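Local atomic coordinates of aminotransferase (PDB entry 6L1O), a protein that is a pyridoxal-phosphate-dependent aminotransferase of the bacilysin pathway, which makes a dipeptide antibiotic in Bacillus subtilis. Residues 207-212 with 322-327. Numbering follows the deposited sequence.
Sequences FAYGAF and GTFYVW. With PLP (pyridoxal-5'-phosphate), chain E.
Tyr209 and Tyr325 both hold CG anti to the carbonyl carbon and beside the backbone N, with chi1 near -60°, which lets the two hydroxyls meet beside PLP O3. Phe324 instead sets CG between N and the carbonyl carbon, which brings its ring across Tyr209. The three form an aromatic cluster in the PLP site of this class I aminotransferase. It joins the loop after strand 202-206, the cofactor-binding part of the fold, to the start of strand 325-329 in the small antiparallel sheet.

The edge of Tyr209 meets the face of Phe324 in a T-shaped stack, planes at 88°, and Tyr209 CE1 sits 3.8 Å from Phe324 CZ. Tyr325 turns its own edge to the face of Tyr209, offset, with planes at 71°. Thr323 CG2 packs obliquely against Tyr209, 3.8 Å from Tyr209 CG. On the backbone, Thr323 N donates to Phe212 O at 2.9 Å, in the carbonyl plane. Thr323 OG1 donates to Gly322 O and accepts from Tyr325 N at 3.0 Å. The bond from Tyr325 N closes an ST turn at the start of the strand.

Asn178, a PLP ligand like Tyr209, touches the Tyr325 side chain. Tyr325 is probably a second-shell residue that helps to orient the Tyr209 hydroxyl, through the bond between their OH atoms. Tyr209 OH lies at the edge of the Tyr325 ring, 2.6 Å from Tyr325 OH, and makes another 2.6 Å hydrogen bond to PLP O3.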
loop_
_atom_site.group_PDB
_atom_site.type_symbol
_atom_site.label_atom_id
_atom_site.label_comp_id
_atom_site.label_asym_id
_atom_site.label_seq_id
_atom_site.Cartn_x
_atom_site.Cartn_y
_atom_site.Cartn_z
ATOM N N PHE B 207 -10.781 9.195 -12.331
ATOM C CA PHE B 207 -11.897 8.637 -13.055
ATOM C C PHE B 207 -12.660 7.597 -12.195
ATOM O O PHE B 207 -13.219 6.657 -12.708
ATOM C CB PHE B 207 -11.390 8.058 -14.397
ATOM C CG PHE B 207 -12.387 7.999 -15.513
ATOM C CD1 PHE B 207 -13.406 8.923 -15.642
ATOM C CD2 PHE B 207 -12.244 7.039 -16.535
ATOM C CE1 PHE B 207 -14.265 8.909 -16.701
ATOM C CE2 PHE B 207 -13.117 7.027 -17.631
ATOM C CZ PHE B 207 -14.127 7.967 -17.727
ATOM N N ALA B 208 -12.748 7.859 -10.893
ATOM C CA ALA B 208 -13.394 6.965 -9.949
ATOM C C ALA B 208 -14.858 6.675 -10.270
ATOM O O ALA B 208 -15.329 5.582 -9.990
ATOM C CB ALA B 208 -13.293 7.502 -8.559
ATOM N N TYR B 209 -15.548 7.637 -10.911
ATOM C CA TYR B 209 -16.977 7.497 -11.202
ATOM C C TYR B 209 -17.202 7.347 -12.698
ATOM O O TYR B 209 -18.330 7.586 -13.230
ATOM C CB TYR B 209 -17.787 8.678 -10.584
ATOM C CG TYR B 209 -17.624 8.765 -9.109
ATOM C CD1 TYR B 209 -18.422 7.970 -8.236
ATOM C CD2 TYR B 209 -16.631 9.551 -8.523
ATOM C CE1 TYR B 209 -18.226 8.002 -6.892
ATOM C CE2 TYR B 209 -16.449 9.582 -7.170
ATOM C CZ TYR B 209 -17.247 8.802 -6.355
ATOM O OH TYR B 209 -17.072 8.785 -5.023
ATOM N N GLY B 210 -16.165 6.891 -13.400
ATOM C CA GLY B 210 -16.188 6.708 -14.834
ATOM C C GLY B 210 -17.223 5.774 -15.393
ATOM O O GLY B 210 -17.430 5.768 -16.603
ATOM N N ALA B 211 -17.855 4.968 -14.548
ATOM C CA ALA B 211 -18.947 4.095 -14.977
ATOM C C ALA B 211 -20.300 4.847 -14.888
ATOM O O ALA B 211 -21.298 4.416 -15.430
ATOM C CB ALA B 211 -18.998 2.837 -14.147
ATOM N N PHE B 212 -20.351 5.974 -14.222
ATOM C CA PHE B 212 -21.650 6.525 -13.827
ATOM C C PHE B 212 -21.932 7.906 -14.367
ATOM O O PHE B 212 -21.883 8.862 -13.634
ATOM C CB PHE B 212 -21.761 6.515 -12.307
ATOM C CG PHE B 212 -21.537 5.163 -11.708
ATOM C CD1 PHE B 212 -22.500 4.157 -11.885
ATOM C CD2 PHE B 212 -20.379 4.859 -11.010
ATOM C CE1 PHE B 212 -22.341 2.911 -11.333
ATOM C CE2 PHE B 212 -20.211 3.593 -10.458
ATOM C CZ PHE B 212 -21.178 2.610 -10.643
ATOM N N GLY B 322 -23.776 12.813 -13.128
ATOM C CA GLY B 322 -22.991 11.573 -12.914
ATOM C C GLY B 322 -22.711 11.396 -11.453
ATOM O O GLY B 322 -23.059 12.257 -10.650
ATOM N N THR B 323 -22.059 10.287 -11.102
ATOM C CA THR B 323 -21.850 9.841 -9.708
ATOM C C THR B 323 -23.156 9.469 -8.966
ATOM O O THR B 323 -24.229 9.688 -9.463
ATOM C CB THR B 323 -21.121 10.871 -8.833
ATOM O OG1 THR B 323 -22.055 11.781 -8.226
ATOM C CG2 THR B 323 -20.035 11.613 -9.599
ATOM N N PHE B 324 -23.033 8.994 -7.733
ATOM C CA PHE B 324 -24.187 8.707 -6.905
ATOM C C PHE B 324 -24.396 9.732 -5.820
ATOM O O PHE B 324 -24.978 9.420 -4.797
ATOM C CB PHE B 324 -24.193 7.303 -6.327
ATOM C CG PHE B 324 -22.879 6.832 -5.738
ATOM C CD1 PHE B 324 -22.257 7.511 -4.681
ATOM C CD2 PHE B 324 -22.257 5.725 -6.262
ATOM C CE1 PHE B 324 -21.082 7.050 -4.115
ATOM C CE2 PHE B 324 -21.077 5.241 -5.687
ATOM C CZ PHE B 324 -20.499 5.912 -4.611
ATOM N N TYR B 325 -23.914 10.945 -6.057
ATOM C CA TYR B 325 -24.032 12.033 -5.088
ATOM C C TYR B 325 -25.071 13.070 -5.558
ATOM O O TYR B 325 -25.159 13.355 -6.752
ATOM C CB TYR B 325 -22.680 12.743 -4.902
ATOM C CG TYR B 325 -21.610 11.870 -4.406
ATOM C CD1 TYR B 325 -21.693 11.268 -3.148
ATOM C CD2 TYR B 325 -20.468 11.625 -5.171
ATOM C CE1 TYR B 325 -20.711 10.417 -2.694
ATOM C CE2 TYR B 325 -19.469 10.780 -4.688
ATOM C CZ TYR B 325 -19.579 10.197 -3.472
ATOM O OH TYR B 325 -18.603 9.342 -2.987
ATOM N N VAL B 326 -25.841 13.592 -4.617
ATOM C CA VAL B 326 -26.707 14.751 -4.864
ATOM C C VAL B 326 -26.088 15.937 -4.125
ATOM O O VAL B 326 -25.775 15.847 -2.960
ATOM C CB VAL B 326 -28.156 14.497 -4.377
ATOM C CG1 VAL B 326 -29.070 15.739 -4.600
ATOM C CG2 VAL B 326 -28.747 13.270 -5.067
ATOM N N TRP B 327 -25.855 17.029 -4.838
ATOM C CA TRP B 327 -25.228 18.263 -4.275
ATOM C C TRP B 327 -26.358 19.267 -4.031
ATOM O O TRP B 327 -26.929 19.776 -4.993
ATOM C CB TRP B 327 -24.221 18.767 -5.291
ATOM C CG TRP B 327 -23.323 19.930 -4.982
ATOM C CD1 TRP B 327 -23.201 21.071 -5.732
ATOM C CD2 TRP B 327 -22.355 20.055 -3.907
ATOM N NE1 TRP B 327 -22.247 21.883 -5.187
ATOM C CE2 TRP B 327 -21.707 21.277 -4.076
ATOM C CE3 TRP B 327 -21.966 19.227 -2.842
ATOM C CZ2 TRP B 327 -20.694 21.724 -3.198
ATOM C CZ3 TRP B 327 -21.004 19.650 -1.975
ATOM C CH2 TRP B 327 -20.354 20.908 -2.162
HETATM N N1 PLP E . -11.499 9.596 -6.149
HETATM C C2 PLP E . -12.674 10.085 -5.714
HETATM C C2A PLP E . -13.077 11.507 -5.976
HETATM C C3 PLP E . -13.534 9.277 -4.879
HETATM O O3 PLP E . -14.694 9.704 -4.368
HETATM C C4 PLP E . -13.113 7.938 -4.670
HETATM C C4A PLP E . -13.826 7.267 -3.522
HETATM C C5 PLP E . -11.832 7.475 -5.185
HETATM C C6 PLP E . -11.083 8.351 -5.956
HETATM C C5A PLP E . -11.372 6.053 -5.056
HETATM O O4P PLP E . -11.119 5.609 -3.796
HETATM P P PLP E . -10.383 4.164 -3.583
HETATM O O1P PLP E . -9.216 4.468 -2.714
HETATM O O2P PLP E . -10.055 3.511 -4.908
HETATM O O3P PLP E . -11.421 3.336 -2.876
#